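Long-range contacts in superantigen-like protein (Staphylococcus aureus, PDB 4O1N), which probably acts as a secreted virulence protease that cleaves host proteins, including collagens and the cytokines IL8, IL17A and IFN-gamma: residues Thr66-Asp71 / Tyr99-Val104; Pro34-Lys39 / Val85-Glu90; Ser138-Ser143 / Asp199-Asn204. One frame throughout, in Å; residues are numbered along the deposited sequence.

Contact 1 (Thr66-Asp71 / Tyr99-Val104)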
# COMPACT_ATOMS: atom_id res chain seq x y z
N THR A 66 -6.22 4.73 -11.11
CA THR A 66 -7.27 3.82 -11.51
C THR A 66 -7.88 3.13 -10.30
O THR A 66 -7.17 2.66 -9.41
CB THR A 66 -6.75 2.74 -12.48
OG1 THR A 66 -6.02 3.34 -13.57
CG2 THR A 66 -7.88 1.94 -13.11
N LEU A 67 -9.23 3.08 -10.28
CA LEU A 67 -10.03 2.42 -9.25
C LEU A 67 -10.69 1.17 -9.82
O LEU A 67 -11.53 1.26 -10.71
CB LEU A 67 -11.11 3.34 -8.71
CG LEU A 67 -10.60 4.71 -8.30
CD1 LEU A 67 -11.76 5.64 -8.04
CD2 LEU A 67 -9.73 4.62 -7.06
N LEU A 68 -10.33 0.03 -9.25
CA LEU A 68 -10.56 -1.28 -9.84
C LEU A 68 -11.46 -2.13 -8.97
O LEU A 68 -12.29 -2.84 -9.47
CB LEU A 68 -9.22 -2.02 -9.95
CG LEU A 68 -8.53 -2.20 -11.29
CD1 LEU A 68 -9.06 -1.22 -12.32
CD2 LEU A 68 -7.02 -2.07 -11.10
N GLY A 69 -11.23 -2.12 -7.66
CA GLY A 69 -11.91 -3.04 -6.77
C GLY A 69 -13.10 -2.36 -6.17
O GLY A 69 -13.87 -1.70 -6.87
N SER A 70 -13.21 -2.50 -4.85
CA SER A 70 -14.30 -1.92 -4.08
C SER A 70 -14.15 -0.42 -3.88
O SER A 70 -15.15 0.23 -3.55
CB SER A 70 -14.45 -2.59 -2.70
OG SER A 70 -13.24 -2.63 -1.98
N ASP A 71 -12.94 0.12 -4.09
CA ASP A 71 -12.76 1.57 -4.08
C ASP A 71 -13.64 2.28 -5.11
O ASP A 71 -14.00 3.44 -4.91
CB ASP A 71 -11.28 1.96 -4.23
CG ASP A 71 -10.61 1.33 -5.43
OD1 ASP A 71 -11.29 0.58 -6.16
OD2 ASP A 71 -9.38 1.54 -5.63
N TYR A 99 0.57 7.53 -13.37
CA TYR A 99 -0.54 6.62 -13.54
C TYR A 99 -0.36 5.47 -12.56
O TYR A 99 0.54 4.62 -12.75
CB TYR A 99 -0.63 6.11 -14.98
CG TYR A 99 -0.91 7.21 -15.96
CD1 TYR A 99 -2.21 7.70 -16.15
CD2 TYR A 99 0.12 7.82 -16.65
CE1 TYR A 99 -2.47 8.73 -17.04
CE2 TYR A 99 -0.13 8.88 -17.51
CZ TYR A 99 -1.43 9.32 -17.71
OH TYR A 99 -1.66 10.36 -18.57
N SER A 100 -1.23 5.45 -11.54
CA SER A 100 -1.16 4.53 -10.44
C SER A 100 -2.46 3.77 -10.27
O SER A 100 -3.46 4.06 -10.90
CB SER A 100 -0.84 5.28 -9.15
OG SER A 100 -0.46 4.40 -8.11
N ILE A 101 -2.42 2.79 -9.38
CA ILE A 101 -3.57 1.95 -9.11
C ILE A 101 -3.85 1.85 -7.61
O ILE A 101 -3.00 1.43 -6.84
CB ILE A 101 -3.35 0.53 -9.61
CG1 ILE A 101 -3.26 0.52 -11.13
CG2 ILE A 101 -4.48 -0.35 -9.12
CD1 ILE A 101 -2.50 -0.67 -11.69
N GLY A 102 -5.08 2.21 -7.24
CA GLY A 102 -5.55 2.09 -5.86
C GLY A 102 -4.86 3.06 -4.93
O GLY A 102 -4.55 4.19 -5.31
N GLY A 103 -4.68 2.62 -3.69
CA GLY A 103 -3.97 3.39 -2.72
C GLY A 103 -4.63 4.68 -2.30
O GLY A 103 -3.93 5.58 -1.80
N VAL A 104 -5.95 4.76 -2.46
CA VAL A 104 -6.70 5.91 -1.97
C VAL A 104 -7.50 5.52 -0.76
O VAL A 104 -8.26 4.58 -0.82
CB VAL A 104 -7.70 6.43 -3.01
CG1 VAL A 104 -8.29 7.77 -2.55
CG2 VAL A 104 -7.04 6.57 -4.36
O HOH W 1 -8.01 3.00 -3.55
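The carboxylate of Asp71 is the flat group that reaches across this contact, and only its OD2 oxygen does so, lying 3.9 Å from Gly102 CA. The other oxygen turns back to its own segment, where OD1 takes a weak hydrogen bond from Gly69 N. A chi1 of 53° sets CG between the backbone N and the carbonyl carbon, and this directs the group at the break Gly102-Gly103. The site lies where the parallel strand pair of the OB fold ends: strand 61-66 runs beside strand 98-106, with Thr66 and Ile101 in register. Thr66 is gripped at both ends of its backbone, its N donating to Ser100 O (2.8 Å) and its O receiving Gly102 N (3.0 Å). Beyond Ile101, strand 98-106 is interrupted at Gly102 and Gly103, both with positive phi, before resuming at Val104. Two apolar touches flank the backbone bonds. On the side of Thr66 and Ile101, the methyl CD2 of Leu68 meets the branch methyl CG2 of Ile101 at 3.7 Å, the two side chains crossing at a slant. Deeper in, Leu67 CD2 approaches Val104 CG2 more loosely, at 4.3 Å; Val104 also packs on Leu54 and Ile65 of the barrel strands. A water completes the junction, donating to Asp71 OD2 and accepting from Val104 N, each at 2.9 Å.

Contact 2 (Pro34-Lys39 / Val85-Glu90)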
# COMPACT_ATOMS: atom_id res chain seq x y z
N PRO A 34 9.84 4.95 -6.54
CA PRO A 34 9.51 5.99 -5.58
C PRO A 34 8.01 6.17 -5.42
O PRO A 34 7.24 5.79 -6.30
CB PRO A 34 10.13 7.25 -6.19
CG PRO A 34 10.30 6.95 -7.62
CD PRO A 34 10.50 5.48 -7.74
N ILE A 35 7.63 6.76 -4.30
CA ILE A 35 6.26 6.90 -3.89
C ILE A 35 5.91 8.35 -3.72
O ILE A 35 6.67 9.09 -3.11
CB ILE A 35 6.04 6.26 -2.52
CG1 ILE A 35 6.35 4.77 -2.59
CG2 ILE A 35 4.61 6.45 -2.05
CD1 ILE A 35 5.49 3.97 -3.56
N LEU A 36 4.75 8.74 -4.23
CA LEU A 36 4.19 10.01 -3.93
C LEU A 36 3.08 9.75 -2.90
O LEU A 36 2.05 9.11 -3.19
CB LEU A 36 3.64 10.67 -5.19
CG LEU A 36 2.79 11.91 -4.92
CD1 LEU A 36 3.67 12.94 -4.21
CD2 LEU A 36 2.22 12.50 -6.19
N GLU A 37 3.30 10.28 -1.71
CA GLU A 37 2.45 10.02 -0.57
C GLU A 37 2.02 11.37 0.05
O GLU A 37 2.87 12.10 0.54
CB GLU A 37 3.23 9.18 0.44
CG GLU A 37 2.46 8.86 1.70
CD GLU A 37 3.26 8.01 2.68
OE1 GLU A 37 2.76 7.67 3.75
OE2 GLU A 37 4.39 7.69 2.38
N ARG A 38 0.72 11.68 0.00
CA ARG A 38 0.20 12.92 0.53
C ARG A 38 -1.06 12.64 1.26
O ARG A 38 -1.85 11.82 0.80
CB ARG A 38 -0.11 13.88 -0.62
CG ARG A 38 1.13 14.48 -1.28
CD ARG A 38 2.00 15.31 -0.32
NE ARG A 38 3.11 15.98 -1.02
CZ ARG A 38 3.40 17.28 -0.93
NH1 ARG A 38 2.73 18.10 -0.10
NH2 ARG A 38 4.40 17.78 -1.64
N LYS A 39 -1.29 13.38 2.34
CA LYS A 39 -2.51 13.27 3.17
C LYS A 39 -3.39 14.52 3.14
O LYS A 39 -2.87 15.62 2.92
CB LYS A 39 -2.13 12.98 4.60
CG LYS A 39 -1.15 11.83 4.67
CD LYS A 39 -1.02 11.20 6.05
CE LYS A 39 0.01 10.07 6.01
NZ LYS A 39 0.23 9.47 7.36
N VAL A 85 -3.50 9.63 -0.17
CA VAL A 85 -3.15 9.08 -1.43
C VAL A 85 -1.74 8.43 -1.33
O VAL A 85 -0.82 8.97 -0.69
CB VAL A 85 -3.26 10.26 -2.42
CG1 VAL A 85 -2.01 10.46 -3.23
CG2 VAL A 85 -4.48 10.09 -3.29
N PHE A 86 -1.60 7.25 -1.92
CA PHE A 86 -0.32 6.52 -1.97
C PHE A 86 -0.12 6.06 -3.42
O PHE A 86 -0.79 5.13 -3.90
CB PHE A 86 -0.37 5.33 -1.02
CG PHE A 86 0.97 4.67 -0.78
CD1 PHE A 86 1.72 4.98 0.36
CD2 PHE A 86 1.45 3.72 -1.66
CE1 PHE A 86 2.94 4.38 0.59
CE2 PHE A 86 2.66 3.11 -1.44
CZ PHE A 86 3.40 3.44 -0.32
N ILE A 87 0.79 6.73 -4.10
CA ILE A 87 0.86 6.73 -5.56
C ILE A 87 2.18 6.15 -6.04
O ILE A 87 3.25 6.56 -5.60
CB ILE A 87 0.75 8.17 -6.10
CG1 ILE A 87 -0.69 8.67 -6.04
CG2 ILE A 87 1.19 8.28 -7.56
CD1 ILE A 87 -0.80 10.17 -6.18
N LEU A 88 2.08 5.21 -6.95
CA LEU A 88 3.24 4.53 -7.49
C LEU A 88 3.02 4.43 -8.99
O LEU A 88 1.92 4.09 -9.42
CB LEU A 88 3.36 3.16 -6.81
CG LEU A 88 4.40 2.22 -7.41
CD1 LEU A 88 4.85 1.20 -6.37
CD2 LEU A 88 3.89 1.48 -8.64
N ARG A 89 4.03 4.75 -9.79
CA ARG A 89 3.84 4.80 -11.24
C ARG A 89 3.99 3.42 -11.86
O ARG A 89 5.09 2.82 -11.87
CB ARG A 89 4.85 5.71 -11.93
CG ARG A 89 5.30 6.99 -11.25
CD ARG A 89 6.51 7.51 -11.99
NE ARG A 89 6.14 8.73 -12.63
CZ ARG A 89 6.13 9.03 -13.92
NH1 ARG A 89 6.59 8.26 -14.89
NH2 ARG A 89 5.68 10.22 -14.21
N GLU A 90 2.92 2.90 -12.43
CA GLU A 90 2.98 1.51 -12.91
C GLU A 90 4.09 1.18 -13.91
O GLU A 90 4.82 0.19 -13.73
CB GLU A 90 1.63 1.06 -13.46
CG GLU A 90 0.65 0.67 -12.36
CD GLU A 90 1.15 -0.48 -11.48
OE1 GLU A 90 1.53 -1.52 -12.01
OE2 GLU A 90 1.15 -0.35 -10.25
O HOH W 2 6.93 5.71 -8.86
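Ile35 and Phe86 form the tight part of this antiparallel pairing. The branch methyl CG2 of Ile35 sits over the centre of the Phe86 ring in a CH-pi contact, 3.7 Å from the centroid, while CD1 of the same side chain comes to 3.6 Å from Phe86 CE2 and also touches Leu88 CB. With CG anti to the backbone N (chi1 -169°), the Phe86 ring is carried to the Ile35 side. On the other face of the sheet Leu36 and Ile87 run next to each other in the same direction, with Leu36 CD2 3.8 Å from Ile87 CD1. Four backbone hydrogen bonds join the pairs Leu36-Ile87 and Arg38-Val85, the shortest being Ile87 N to Leu36 O at 2.8 Å. The margins are looser: the guanidinium end of exposed Arg38 turns off from 85-90, and beyond the strands a water links Pro34 O to Arg89 N. The extended chain of Glu37 slants past the ring, its OE2 4.0 Å from Phe86 CE1, toward a salt bridge with Arg150. Strand 36-38 is an outermost strand of the OB-domain sheet; helix 144-159 covers the Ile35, Phe86 and Leu88 side through Tyr149 and Arg150, and strand 61-66 meets Leu36, Val85 and Ile87 opposite.

Contact 3 (Ser138-Ser143 / Asp199-Asn204)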
# COMPACT_ATOMS: atom_id res chain seq x y z
N SER A 138 0.00 5.24 11.53
CA SER A 138 -0.58 6.52 11.89
C SER A 138 -1.97 6.62 11.34
O SER A 138 -2.70 7.48 11.76
CB SER A 138 0.29 7.67 11.36
OG SER A 138 0.30 7.71 9.93
N LYS A 139 -2.35 5.74 10.40
CA LYS A 139 -3.55 5.91 9.58
C LYS A 139 -4.70 5.00 10.01
O LYS A 139 -4.53 3.78 10.19
CB LYS A 139 -3.24 5.70 8.09
CG LYS A 139 -2.69 6.93 7.38
CD LYS A 139 -2.29 6.70 5.93
CE LYS A 139 -3.36 6.02 5.05
NZ LYS A 139 -4.68 6.71 5.01
N GLU A 140 -5.88 5.61 10.15
CA GLU A 140 -7.09 4.91 10.53
C GLU A 140 -7.49 3.95 9.44
O GLU A 140 -7.85 2.82 9.73
CB GLU A 140 -8.23 5.90 10.80
CG GLU A 140 -8.06 6.74 12.06
CD GLU A 140 -9.02 7.92 12.17
OE1 GLU A 140 -10.17 7.85 11.63
OE2 GLU A 140 -8.60 8.92 12.81
N ASP A 141 -7.48 4.43 8.19
CA ASP A 141 -7.87 3.64 7.01
C ASP A 141 -6.63 3.49 6.12
O ASP A 141 -6.13 4.47 5.58
CB ASP A 141 -8.98 4.37 6.27
CG ASP A 141 -9.58 3.55 5.12
OD1 ASP A 141 -9.79 2.33 5.30
OD2 ASP A 141 -9.85 4.13 4.05
N ILE A 142 -6.10 2.27 6.01
CA ILE A 142 -4.82 2.09 5.39
C ILE A 142 -4.93 0.99 4.37
O ILE A 142 -5.60 -0.04 4.59
CB ILE A 142 -3.72 1.75 6.41
CG1 ILE A 142 -2.36 1.65 5.73
CG2 ILE A 142 -4.00 0.43 7.13
CD1 ILE A 142 -1.20 1.70 6.70
N SER A 143 -4.25 1.20 3.25
CA SER A 143 -4.44 0.39 2.08
C SER A 143 -3.44 -0.75 2.00
O SER A 143 -2.31 -0.64 2.50
CB SER A 143 -4.33 1.26 0.82
OG SER A 143 -3.01 1.61 0.57
N ASP A 199 -8.58 -1.38 8.82
CA ASP A 199 -8.51 -0.48 9.96
C ASP A 199 -7.12 -0.55 10.60
O ASP A 199 -6.76 -1.54 11.26
CB ASP A 199 -9.59 -0.82 10.99
CG ASP A 199 -9.69 0.22 12.08
OD1 ASP A 199 -8.71 0.99 12.24
OD2 ASP A 199 -10.72 0.28 12.79
N GLY A 200 -6.34 0.50 10.40
CA GLY A 200 -4.95 0.55 10.87
C GLY A 200 -4.81 0.67 12.38
O GLY A 200 -3.76 0.39 12.93
N THR A 201 -5.88 1.09 13.05
CA THR A 201 -5.93 1.13 14.49
C THR A 201 -6.07 -0.28 15.08
O THR A 201 -5.89 -0.45 16.26
CB THR A 201 -7.10 2.03 15.01
OG1 THR A 201 -8.38 1.42 14.79
CG2 THR A 201 -7.11 3.37 14.36
N LYS A 202 -6.38 -1.28 14.27
CA LYS A 202 -6.74 -2.62 14.78
C LYS A 202 -5.91 -3.73 14.18
O LYS A 202 -6.41 -4.84 14.02
CB LYS A 202 -8.21 -2.92 14.50
CG LYS A 202 -9.14 -2.17 15.41
CD LYS A 202 -10.59 -2.41 15.08
CE LYS A 202 -11.47 -1.64 16.05
NZ LYS A 202 -12.90 -1.67 15.58
N ILE A 203 -4.67 -3.42 13.82
CA ILE A 203 -3.71 -4.42 13.32
C ILE A 203 -2.94 -4.91 14.51
O ILE A 203 -2.30 -4.16 15.17
CB ILE A 203 -2.72 -3.82 12.32
CG1 ILE A 203 -3.48 -3.33 11.10
CG2 ILE A 203 -1.68 -4.88 11.95
CD1 ILE A 203 -2.65 -2.61 10.06
N ASN A 204 -3.02 -6.20 14.77
CA ASN A 204 -2.43 -6.76 15.97
C ASN A 204 -1.05 -7.22 15.67
O ASN A 204 -0.14 -7.02 16.47
CB ASN A 204 -3.25 -7.97 16.41
CG ASN A 204 -2.68 -8.65 17.66
OD1 ASN A 204 -2.75 -8.10 18.76
ND2 ASN A 204 -2.12 -9.84 17.50
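Glu140 and Gly200 are joined by one backbone hydrogen bond, Gly200 N to Glu140 O (2.8 Å), whose donor stands 48° out of the carbonyl plane, next to the antiparallel bridge of Asp141 with Asp199. In this part of the beta-grasp domain the two-stranded pairing of 141-143 with 197-199 leads into helix 144-159 on one side and, through a tight turn, into strand 203-210 on the other. That turn is of type I, closed by Lys202 N to Asp199 O. Lacking a side chain, Gly200 brings its CA to 3.3 Å from Lys139 O in a CA-H...O contact. The methyl CG2 of Ile142 lies against this glycine, 3.9 Å from Gly200 CA, and more distantly faces Ile203 CD1. Outside it, Thr201 CG2 rests obliquely on the stem of Glu140, 4.2 Å from Glu140 CG, while the carboxylate of that glutamate is taken by the backbone N atoms of Ser109 and Val110. Lys139 folds back to bond Asp141 O through NZ, and adds a salt bridge to Asp84. The Asp199 side chain, with CG anti to its N (chi1 -171°), places OD1 3.2 Å from Glu140 O, a pair of acceptors that cannot bond to each other. Asp199 OD1 instead accepts from two donors on the same face of its plane: Thr201 N, completing an Asx turn, and Thr201 OG1 at 2.6 Å.

How the contacts relate
Contacts 1 and 2 belong to one OB-domain sheet, in which strands 83-87 and 98-106 are neighbours; Gly103 O meets Phe86 N and Ser100 OG meets Leu88 N between them. Contact 3 lies in the beta-grasp domain, its centre about 18 Å from both other centres. Contact 1 is the most buried, a parallel junction held by two backbone hydrogen bonds, with a water and a carboxylate added where the strands part. Contact 2, at the sheet's edge, is the most extensive, combining four backbone hydrogen bonds with an aromatic and aliphatic cluster. Contact 3 is a partly buried turn with a single hydrogen bond between its segments. The domains meet in several places, among them Lys39 on Ser138 and Lys139, and Gly103 on Ser143.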